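Local structure of probable 2-hydroxyhepta-2,4-diene-1,7-dioate isomerase (Thermus thermophilus, 2DFU) at residues Arg5-Val19 against Arg32-Thr46. The protein probably acts as a metal-dependent isomerase of 2-hydroxyhepta-2,4-diene-1,7-dioate, in the fumarylacetoacetate hydrolase family. Sequence-based numbering, arbitrary orientation.
Sequences RFNEGRWGVLEGELV and RRYDLASVTLLPPAT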
loop_
_atom_site.group_PDB
_atom_site.type_symbol
_atom_site.label_atom_id
_atom_site.label_comp_id
_atom_site.label_asym_id
_atom_site.label_seq_id
_atom_site.Cartn_x
_atom_site.Cartn_y
_atom_site.Cartn_z
ATOM N N ARG A 5 -2.327 -9.747 -18.022
ATOM C CA ARG A 5 -1.045 -10.195 -17.475
ATOM C C ARG A 5 -1.231 -11.685 -17.281
ATOM O O ARG A 5 -2.275 -12.111 -16.798
ATOM C CB ARG A 5 -0.746 -9.562 -16.113
ATOM C CG ARG A 5 -0.030 -8.237 -16.177
ATOM C CD ARG A 5 0.281 -7.732 -14.770
ATOM N NE ARG A 5 1.411 -8.424 -14.156
ATOM C CZ ARG A 5 1.347 -9.152 -13.044
ATOM N NH1 ARG A 5 0.201 -9.313 -12.399
ATOM N NH2 ARG A 5 2.454 -9.692 -12.554
ATOM N N PHE A 6 -0.231 -12.475 -17.642
ATOM C CA PHE A 6 -0.356 -13.917 -17.511
ATOM C C PHE A 6 0.974 -14.620 -17.255
ATOM O O PHE A 6 2.048 -14.038 -17.424
ATOM C CB PHE A 6 -0.992 -14.489 -18.777
ATOM C CG PHE A 6 -0.179 -14.257 -20.012
ATOM C CD1 PHE A 6 -0.162 -13.009 -20.624
ATOM C CD2 PHE A 6 0.613 -15.274 -20.537
ATOM C CE1 PHE A 6 0.635 -12.773 -21.741
ATOM C CE2 PHE A 6 1.416 -15.050 -21.652
ATOM C CZ PHE A 6 1.427 -13.793 -22.257
ATOM N N ASN A 7 0.883 -15.881 -16.846
ATOM C CA ASN A 7 2.051 -16.706 -16.563
ATOM C C ASN A 7 3.076 -16.004 -15.677
ATOM O O ASN A 7 2.727 -15.514 -14.613
ATOM C CB ASN A 7 2.682 -17.172 -17.879
ATOM C CG ASN A 7 1.785 -18.145 -18.637
ATOM O OD1 ASN A 7 0.721 -18.536 -18.148
ATOM N ND2 ASN A 7 2.212 -18.541 -19.833
ATOM N N GLU A 8 4.334 -15.942 -16.093
ATOM C CA GLU A 8 5.326 -15.287 -15.242
ATOM C C GLU A 8 5.361 -13.765 -15.386
ATOM O O GLU A 8 6.377 -13.191 -15.782
ATOM C CB GLU A 8 6.730 -15.865 -15.486
ATOM C CG GLU A 8 7.152 -15.948 -16.945
ATOM C CD GLU A 8 6.573 -17.162 -17.661
ATOM O OE1 GLU A 8 6.838 -18.303 -17.222
ATOM O OE2 GLU A 8 5.858 -16.980 -18.664
ATOM N N GLY A 9 4.246 -13.121 -15.054
ATOM C CA GLY A 9 4.169 -11.674 -15.136
ATOM C C GLY A 9 4.315 -11.102 -16.538
ATOM O O GLY A 9 4.768 -9.969 -16.707
ATOM N N ARG A 10 3.937 -11.875 -17.548
ATOM C CA ARG A 10 4.031 -11.408 -18.924
ATOM C C ARG A 10 2.812 -10.555 -19.249
ATOM O O ARG A 10 1.772 -10.686 -18.609
ATOM C CB ARG A 10 4.095 -12.592 -19.891
ATOM C CG ARG A 10 5.385 -13.406 -19.807
ATOM C CD ARG A 10 5.327 -14.630 -20.721
ATOM N NE ARG A 10 6.520 -15.468 -20.603
ATOM C CZ ARG A 10 7.582 -15.398 -21.402
ATOM N NH1 ARG A 10 7.615 -14.528 -22.400
ATOM N NH2 ARG A 10 8.620 -16.200 -21.194
ATOM N N TRP A 11 2.957 -9.668 -20.228
ATOM C CA TRP A 11 1.857 -8.820 -20.661
ATOM C C TRP A 11 1.436 -9.243 -22.063
ATOM O O TRP A 11 2.235 -9.782 -22.827
ATOM C CB TRP A 11 2.266 -7.342 -20.696
ATOM C CG TRP A 11 2.402 -6.690 -19.350
ATOM C CD1 TRP A 11 3.551 -6.536 -18.621
ATOM C CD2 TRP A 11 1.358 -6.064 -18.591
ATOM N NE1 TRP A 11 3.284 -5.844 -17.458
ATOM C CE2 TRP A 11 1.947 -5.544 -17.416
ATOM C CE3 TRP A 11 -0.018 -5.890 -18.790
ATOM C CZ2 TRP A 11 1.207 -4.858 -16.447
ATOM C CZ3 TRP A 11 -0.756 -5.209 -17.828
ATOM C CH2 TRP A 11 -0.142 -4.700 -16.670
ATOM N N GLY A 12 0.178 -8.995 -22.395
ATOM C CA GLY A 12 -0.304 -9.351 -23.713
ATOM C C GLY A 12 -1.633 -8.705 -24.033
ATOM O O GLY A 12 -2.258 -8.072 -23.175
ATOM N N VAL A 13 -2.055 -8.863 -25.281
ATOM C CA VAL A 13 -3.319 -8.327 -25.758
ATOM C C VAL A 13 -4.189 -9.512 -26.157
ATOM O O VAL A 13 -3.691 -10.501 -26.691
ATOM C CB VAL A 13 -3.103 -7.403 -26.977
ATOM C CG1 VAL A 13 -4.431 -7.017 -27.585
ATOM C CG2 VAL A 13 -2.361 -6.151 -26.537
ATOM N N LEU A 14 -5.485 -9.414 -25.890
ATOM C CA LEU A 14 -6.402 -10.494 -26.211
ATOM C C LEU A 14 -7.114 -10.294 -27.545
ATOM O O LEU A 14 -7.671 -9.233 -27.815
ATOM C CB LEU A 14 -7.448 -10.639 -25.103
ATOM C CG LEU A 14 -8.467 -11.775 -25.274
ATOM C CD1 LEU A 14 -7.764 -13.103 -25.062
ATOM C CD2 LEU A 14 -9.614 -11.618 -24.285
ATOM N N GLU A 15 -7.076 -11.316 -28.386
ATOM C CA GLU A 15 -7.766 -11.270 -29.672
ATOM C C GLU A 15 -8.529 -12.584 -29.804
ATOM O O GLU A 15 -7.957 -13.618 -30.146
ATOM C CB GLU A 15 -6.776 -11.108 -30.829
ATOM C CG GLU A 15 -6.081 -9.743 -30.890
ATOM C CD GLU A 15 -7.052 -8.566 -30.977
ATOM O OE1 GLU A 15 -8.283 -8.782 -31.053
ATOM O OE2 GLU A 15 -6.577 -7.411 -30.970
ATOM N N GLY A 16 -9.823 -12.537 -29.511
ATOM C CA GLY A 16 -10.633 -13.739 -29.577
ATOM C C GLY A 16 -10.179 -14.684 -28.480
ATOM O O GLY A 16 -10.306 -14.373 -27.296
ATOM N N GLU A 17 -9.631 -15.829 -28.865
ATOM C CA GLU A 17 -9.153 -16.799 -27.893
ATOM C C GLU A 17 -7.625 -16.817 -27.822
ATOM O O GLU A 17 -7.046 -17.649 -27.129
ATOM C CB GLU A 17 -9.647 -18.196 -28.257
ATOM C CG GLU A 17 -9.149 -18.671 -29.601
ATOM C CD GLU A 17 -9.035 -20.178 -29.670
ATOM O OE1 GLU A 17 -8.358 -20.745 -28.783
ATOM O OE2 GLU A 17 -9.607 -20.794 -30.602
ATOM N N LEU A 18 -6.980 -15.903 -28.537
ATOM C CA LEU A 18 -5.521 -15.843 -28.555
ATOM C C LEU A 18 -4.932 -14.699 -27.746
ATOM O O LEU A 18 -5.407 -13.566 -27.817
ATOM C CB LEU A 18 -5.005 -15.719 -29.993
ATOM C CG LEU A 18 -5.076 -16.940 -30.914
ATOM C CD1 LEU A 18 -4.731 -16.522 -32.340
ATOM C CD2 LEU A 18 -4.108 -18.014 -30.429
ATOM N N VAL A 19 -3.894 -15.013 -26.979
ATOM C CA VAL A 19 -3.179 -14.021 -26.190
ATOM C C VAL A 19 -1.901 -13.715 -26.962
ATOM O O VAL A 19 -1.077 -14.602 -27.184
ATOM C CB VAL A 19 -2.785 -14.562 -24.803
ATOM C CG1 VAL A 19 -1.913 -13.541 -24.078
ATOM C CG2 VAL A 19 -4.035 -14.865 -23.987
ATOM N N ARG A 32 5.319 -13.879 -29.776
ATOM C CA ARG A 32 4.843 -15.110 -29.148
ATOM C C ARG A 32 3.329 -15.004 -28.969
ATOM O O ARG A 32 2.806 -13.925 -28.704
ATOM C CB ARG A 32 5.459 -15.312 -27.758
ATOM C CG ARG A 32 6.970 -15.395 -27.689
ATOM C CD ARG A 32 7.394 -15.750 -26.261
ATOM N NE ARG A 32 8.831 -15.602 -26.044
ATOM C CZ ARG A 32 9.467 -14.435 -25.953
ATOM N NH1 ARG A 32 8.797 -13.293 -26.051
ATOM N NH2 ARG A 32 10.782 -14.409 -25.775
ATOM N N ARG A 33 2.628 -16.121 -29.106
ATOM C CA ARG A 33 1.183 -16.130 -28.919
ATOM C C ARG A 33 0.827 -17.376 -28.116
ATOM O O ARG A 33 1.545 -18.369 -28.168
ATOM C CB ARG A 33 0.459 -16.148 -30.267
ATOM C CG ARG A 33 0.683 -17.410 -31.091
ATOM C CD ARG A 33 -0.087 -17.329 -32.403
ATOM N NE ARG A 33 -0.007 -18.558 -33.192
ATOM C CZ ARG A 33 1.074 -18.972 -33.851
ATOM N NH1 ARG A 33 2.192 -18.260 -33.830
ATOM N NH2 ARG A 33 1.034 -20.108 -34.538
ATOM N N TYR A 34 -0.267 -17.314 -27.369
ATOM C CA TYR A 34 -0.706 -18.443 -26.561
ATOM C C TYR A 34 -2.216 -18.548 -26.650
ATOM O O TYR A 34 -2.885 -17.567 -26.966
ATOM C CB TYR A 34 -0.359 -18.233 -25.085
ATOM C CG TYR A 34 1.076 -17.881 -24.772
ATOM C CD1 TYR A 34 1.600 -16.627 -25.094
ATOM C CD2 TYR A 34 1.902 -18.790 -24.109
ATOM C CE1 TYR A 34 2.914 -16.287 -24.760
ATOM C CE2 TYR A 34 3.213 -18.462 -23.769
ATOM C CZ TYR A 34 3.713 -17.210 -24.096
ATOM O OH TYR A 34 5.006 -16.888 -23.751
ATOM N N ASP A 35 -2.761 -19.729 -26.374
ATOM C CA ASP A 35 -4.212 -19.879 -26.354
ATOM C C ASP A 35 -4.606 -19.412 -24.958
ATOM O O ASP A 35 -3.918 -19.710 -23.985
ATOM C CB ASP A 35 -4.642 -21.344 -26.531
ATOM C CG ASP A 35 -4.489 -21.830 -27.960
ATOM O OD1 ASP A 35 -4.814 -21.058 -28.888
ATOM O OD2 ASP A 35 -4.056 -22.987 -28.158
ATOM N N LEU A 36 -5.707 -18.680 -24.853
ATOM C CA LEU A 36 -6.149 -18.194 -23.559
ATOM C C LEU A 36 -6.279 -19.323 -22.534
ATOM O O LEU A 36 -5.819 -19.200 -21.394
ATOM C CB LEU A 36 -7.496 -17.481 -23.693
ATOM C CG LEU A 36 -8.051 -16.939 -22.376
ATOM C CD1 LEU A 36 -7.042 -15.988 -21.737
ATOM C CD2 LEU A 36 -9.368 -16.232 -22.632
ATOM N N ALA A 37 -6.904 -20.421 -22.950
ATOM C CA ALA A 37 -7.128 -21.560 -22.068
ATOM C C ALA A 37 -5.846 -22.161 -21.503
ATOM O O ALA A 37 -5.876 -22.840 -20.482
ATOM C CB ALA A 37 -7.938 -22.649 -22.810
ATOM N N SER A 38 -4.720 -21.898 -22.154
ATOM C CA SER A 38 -3.442 -22.446 -21.712
ATOM C C SER A 38 -2.618 -21.564 -20.774
ATOM O O SER A 38 -1.596 -22.012 -20.251
ATOM C CB SER A 38 -2.581 -22.795 -22.932
ATOM O OG SER A 38 -3.268 -23.671 -23.808
ATOM N N VAL A 39 -3.026 -20.317 -20.563
ATOM C CA VAL A 39 -2.245 -19.453 -19.682
ATOM C C VAL A 39 -2.870 -19.285 -18.309
ATOM O O VAL A 39 -4.042 -19.580 -18.110
ATOM C CB VAL A 39 -2.041 -18.039 -20.293
ATOM C CG1 VAL A 39 -1.512 -18.160 -21.709
ATOM C CG2 VAL A 39 -3.354 -17.254 -20.273
ATOM N N THR A 40 -2.067 -18.826 -17.357
ATOM C CA THR A 40 -2.561 -18.571 -16.012
ATOM C C THR A 40 -2.804 -17.063 -15.918
ATOM O O THR A 40 -1.859 -16.270 -15.906
ATOM C CB THR A 40 -1.535 -18.978 -14.942
ATOM O OG1 THR A 40 -1.322 -20.396 -15.000
ATOM C CG2 THR A 40 -2.038 -18.596 -13.556
ATOM N N LEU A 41 -4.074 -16.678 -15.881
ATOM C CA LEU A 41 -4.445 -15.273 -15.791
ATOM C C LEU A 41 -4.048 -14.666 -14.456
ATOM O O LEU A 41 -4.275 -15.258 -13.410
ATOM C CB LEU A 41 -5.951 -15.105 -15.960
ATOM C CG LEU A 41 -6.489 -14.512 -17.256
ATOM C CD1 LEU A 41 -7.909 -14.030 -16.995
ATOM C CD2 LEU A 41 -5.623 -13.349 -17.715
ATOM N N LEU A 42 -3.467 -13.474 -14.508
ATOM C CA LEU A 42 -3.048 -12.759 -13.309
ATOM C C LEU A 42 -3.795 -11.430 -13.218
ATOM O O LEU A 42 -4.432 -10.996 -14.180
ATOM C CB LEU A 42 -1.543 -12.461 -13.373
ATOM C CG LEU A 42 -0.568 -13.635 -13.492
ATOM C CD1 LEU A 42 0.858 -13.104 -13.700
ATOM C CD2 LEU A 42 -0.653 -14.498 -12.222
ATOM N N PRO A 43 -3.748 -10.776 -12.051
ATOM C CA PRO A 43 -4.438 -9.486 -11.953
ATOM C C PRO A 43 -3.729 -8.588 -12.987
ATOM O O PRO A 43 -2.498 -8.599 -13.084
ATOM C CB PRO A 43 -4.160 -9.063 -10.519
ATOM C CG PRO A 43 -4.110 -10.381 -9.794
ATOM C CD PRO A 43 -3.282 -11.232 -10.727
ATOM N N PRO A 44 -4.491 -7.807 -13.767
ATOM C CA PRO A 44 -3.942 -6.921 -14.800
ATOM C C PRO A 44 -3.227 -5.652 -14.345
ATOM O O PRO A 44 -3.392 -4.588 -14.952
ATOM C CB PRO A 44 -5.163 -6.610 -15.653
ATOM C CG PRO A 44 -6.241 -6.513 -14.612
ATOM C CD PRO A 44 -5.963 -7.709 -13.716
ATOM N N ALA A 45 -2.433 -5.764 -13.290
ATOM C CA ALA A 45 -1.682 -4.624 -12.776
ATOM C C ALA A 45 -0.670 -5.078 -11.733
ATOM O O ALA A 45 -0.783 -6.171 -11.193
ATOM C CB ALA A 45 -2.637 -3.599 -12.154
ATOM N N THR A 46 0.317 -4.224 -11.469
ATOM C CA THR A 46 1.358 -4.464 -10.458
ATOM C C THR A 46 1.431 -3.139 -9.692
ATOM O O THR A 46 2.410 -2.403 -9.793
ATOM C CB THR A 46 2.735 -4.750 -11.112
ATOM O OG1 THR A 46 2.998 -3.762 -12.114
ATOM C CG2 THR A 46 2.754 -6.123 -11.757
HETATM O O HOH W 1 -4.893 -9.907 -16.578
HETATM O O HOH W 2 0.902 -21.186 -21.328
HETATM O O HOH W 3 5.145 -18.194 -20.665
HETATM O O HOH W 4 0.120 -21.800 -17.274
HETATM O O HOH W 5 -8.254 -20.566 -25.624
#
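This contact closes the small antiparallel beta unit of the Rv2993c-like N-terminal region, where strands 2-6, 10-15 and 18-22 form a three-stranded meander and the chain 32-46 runs along its two outer strands. Strand 18-22 pairs with strand 32-35: Val-19 and Tyr-34 form a hydrogen-bonded pair, with Val-19 N to Tyr-34 O at 2.7 Å. The chain then turns through the 3-10 segment 36-38 and comes back beside Phe-6 and Asn-7 of the hairpin 2-15. Here Asn-7 grips Thr-40 twice. Its N donates to Thr-40 O, and Asn-7 OD1 accepts from Thr-40 N at 2.9 Å in a nearly straight bond (172°). The Asn-7 CG lies beside its own backbone N, which brings the amide to Val-39 and Thr-40. Phe-6 fills the interior between the two pairings. Its edge points at the face of Tyr-34 in a T-shaped stack, centroids of the Phe-6 and Tyr-34 rings 5.1 Å apart and planes at 67°. CD2 of Phe-6 also touches Val-39 CG1 at 3.8 Å. Val-19 CG2 meets Leu-36 CD1, and Leu-36 also touches Trp-173 of strand 168-175. Beside Tyr-34 OH, Arg-10 NH1 and Arg-32 NE come within 4.0 Å, but both arginines form salt bridges to Glu-21, which probably offsets their charges. Arg-5 ties the other end. Its chain bends at chi3 (76°) and sets the guanidinium between Leu-42 and Thr-46. NH1 of Arg-5 donates to Pro-43 O at 2.9 Å, in the carbonyl plane and within the plane of the guanidinium. A leucine in place of Arg-5 would probably leave Pro-43 O without this charged donor and the Thr-46 methyl without the flat group it rests on. Leu-42 CD1 lies over one guanidinium face; over the opposite one, Thr-46 CG2 sits 3.6 Å from Arg-5 CZ.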